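Local coordinates for protein pyocin S8 (Pseudomonas aeruginosa, PDB 6W0V) that is a bacteriocin whose H-N-H nuclease domain, the part present here together with its cognate immunity protein, probably kills competing bacteria by cleaving their DNA, at residues V27-P30 / S31-D35. The protein carries 1 engineered substitution. Numbering follows the deposited sequence.
Sequences VPIP and SQIAD
Pro30 meets Gln32, Ile33 and Ala34 in a local contact at a helix start, where the chain leaves the short strand 27-28 and turns into helix 31-37 of the DNase domain. Pro30 occupies the N-cap position. Its carbonyl oxygen O accepts a nearly straight bond (169°) from Ala34 N at 2.9 Å, the first i to i+4 bond of the helix, and a weak, bent one from Ile33 N. At the N-cap a residue's own N-H has no place in the helix's bond pattern, so proline's lack of one is tolerated, while its carbonyl still starts the helix. The ring lies alongside Ile33 and points the same way, with Pro30 CB 3.9 Å from Ile33 CG1. Gln32 turns its amide back against the CB corner of the ring: with CG between the backbone N and the carbonyl carbon (chi1 68°) and a bend at chi2, OE1 comes to 3.2 Å from Pro30 CB, while NE2 makes a weak hydrogen bond to Asp59. Four residues apart across the helix start, Ile29 and Ile33 cross at about a right angle and meet through CG2 methyls at 3.8 Å; the branched chains suit a buried apolar seam. Both pack on Phe52 of helix 45-57, and the bend from edge strand 27-28 sets them between the central strand 114-117, touched by Ile29, and helices 45-57 and 60-63, touched by Ile33.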
ATOM      1  N   VAL A  27      -4.532   2.777 -13.953  1.00 23.07           N
ATOM      2  CA  VAL A  27      -3.553   3.714 -14.558  1.00 21.94           C
ATOM      3  C   VAL A  27      -2.408   2.898 -15.116  1.00 21.47           C
ATOM      4  O   VAL A  27      -2.035   1.871 -14.561  1.00 20.59           O
ATOM      5  CB  VAL A  27      -3.071   4.782 -13.565  1.00 21.86           C
ATOM      6  CG1 VAL A  27      -4.221   5.690 -13.177  1.00 23.09           C
ATOM      7  CG2 VAL A  27      -2.414   4.173 -12.336  1.00 21.25           C
ATOM      8  N   PRO A  28      -1.791   3.386 -16.201  1.00 21.53           N
ATOM      9  CA  PRO A  28      -0.646   2.698 -16.763  1.00 21.04           C
ATOM     10  C   PRO A  28       0.544   2.855 -15.817  1.00 18.80           C
ATOM     11  O   PRO A  28       0.509   3.629 -14.863  1.00 20.79           O
ATOM     12  CB  PRO A  28      -0.422   3.420 -18.091  1.00 23.19           C
ATOM     13  CG  PRO A  28      -0.899   4.830 -17.807  1.00 25.27           C
ATOM     14  CD  PRO A  28      -2.090   4.654 -16.888  1.00 24.32           C
ATOM     15  N   ILE A  29       1.573   2.082 -16.080  1.00 18.53           N
ATOM     16  CA  ILE A  29       2.850   2.164 -15.335  1.00 18.40           C
ATOM     17  C   ILE A  29       3.569   3.392 -15.853  1.00 17.84           C
ATOM     18  O   ILE A  29       3.701   3.575 -17.054  1.00 18.15           O
ATOM     19  CB  ILE A  29       3.672   0.887 -15.543  1.00 17.63           C
ATOM     20  CG1 ILE A  29       2.852  -0.359 -15.198  1.00 18.12           C
ATOM     21  CG2 ILE A  29       4.979   0.958 -14.774  1.00 19.50           C
ATOM     22  CD1 ILE A  29       1.890  -0.178 -14.028  1.00 17.62           C
ATOM     23  N   PRO A  30       4.019   4.294 -14.968  1.00 17.97           N
ATOM     24  CA  PRO A  30       4.746   5.473 -15.407  1.00 18.83           C
ATOM     25  C   PRO A  30       5.988   5.034 -16.182  1.00 18.86           C
ATOM     26  O   PRO A  30       6.663   4.102 -15.766  1.00 18.54           O
ATOM     27  CB  PRO A  30       5.116   6.189 -14.111  1.00 19.01           C
ATOM     28  CG  PRO A  30       4.102   5.675 -13.116  1.00 18.53           C
ATOM     29  CD  PRO A  30       3.855   4.236 -13.511  1.00 17.69           C
ATOM     30  N   SER A  31       6.258   5.720 -17.280  1.00 19.84           N
ATOM     31  CA  SER A  31       7.414   5.415 -18.149  1.00 21.16           C
ATOM     32  C   SER A  31       8.705   5.395 -17.325  1.00 21.18           C
ATOM     33  O   SER A  31       9.538   4.519 -17.578  1.00 21.62           O
ATOM     34  CB  SER A  31       7.479   6.368 -19.296  1.00 24.50           C
ATOM     35  OG  SER A  31       7.518   7.705 -18.847  1.00 28.48           O
ATOM     36  N   GLN A  32       8.861   6.290 -16.345  1.00 21.31           N
ATOM     37  CA  GLN A  32      10.117   6.363 -15.552  1.00 22.66           C
ATOM     38  C   GLN A  32      10.222   5.118 -14.665  1.00 20.59           C
ATOM     39  O   GLN A  32      11.344   4.754 -14.292  1.00 23.56           O
ATOM     40  CB  GLN A  32      10.194   7.642 -14.722  1.00 24.54           C
ATOM     41  CG  GLN A  32       9.175   7.715 -13.600  1.00 26.70           C
ATOM     42  CD  GLN A  32       7.902   8.409 -14.006  1.00 25.97           C
ATOM     43  OE1 GLN A  32       7.393   8.227 -15.108  1.00 26.22           O
ATOM     44  NE2 GLN A  32       7.375   9.219 -13.103  1.00 28.90           N
ATOM     45  N   ILE A  33       9.090   4.507 -14.322  1.00 19.58           N
ATOM     46  CA  ILE A  33       9.061   3.237 -13.546  1.00 18.26           C
ATOM     47  C   ILE A  33       9.375   2.100 -14.516  1.00 18.14           C
ATOM     48  O   ILE A  33      10.231   1.276 -14.192  1.00 18.84           O
ATOM     49  CB  ILE A  33       7.716   3.062 -12.823  1.00 18.25           C
ATOM     50  CG1 ILE A  33       7.498   4.193 -11.816  1.00 19.14           C
ATOM     51  CG2 ILE A  33       7.624   1.703 -12.154  1.00 20.32           C
ATOM     52  CD1 ILE A  33       8.654   4.369 -10.864  1.00 21.02           C
ATOM     53  N   ALA A  34       8.730   2.090 -15.680  1.00 17.61           N
ATOM     54  CA  ALA A  34       9.076   1.137 -16.755  1.00 17.89           C
ATOM     55  C   ALA A  34      10.593   1.188 -16.945  1.00 18.22           C
ATOM     56  O   ALA A  34      11.220   0.130 -17.023  1.00 17.54           O
ATOM     57  CB  ALA A  34       8.336   1.458 -18.023  1.00 19.77           C
ATOM     58  N   ASP A  35      11.172   2.387 -16.934  1.00 18.35           N
ATOM     59  CA  ASP A  35      12.629   2.580 -17.145  1.00 20.19           C
ATOM     60  C   ASP A  35      13.436   1.769 -16.134  1.00 18.38           C
ATOM     61  O   ASP A  35      14.546   1.364 -16.472  1.00 21.37           O
ATOM     62  CB  ASP A  35      13.013   4.053 -17.064  1.00 22.23           C
ATOM     63  CG  ASP A  35      12.503   4.871 -18.234  1.00 24.54           C
ATOM     64  OD1 ASP A  35      12.164   4.273 -19.270  1.00 24.09           O
ATOM     65  OD2 ASP A  35      12.450   6.094 -18.100  1.00 26.71           O
TER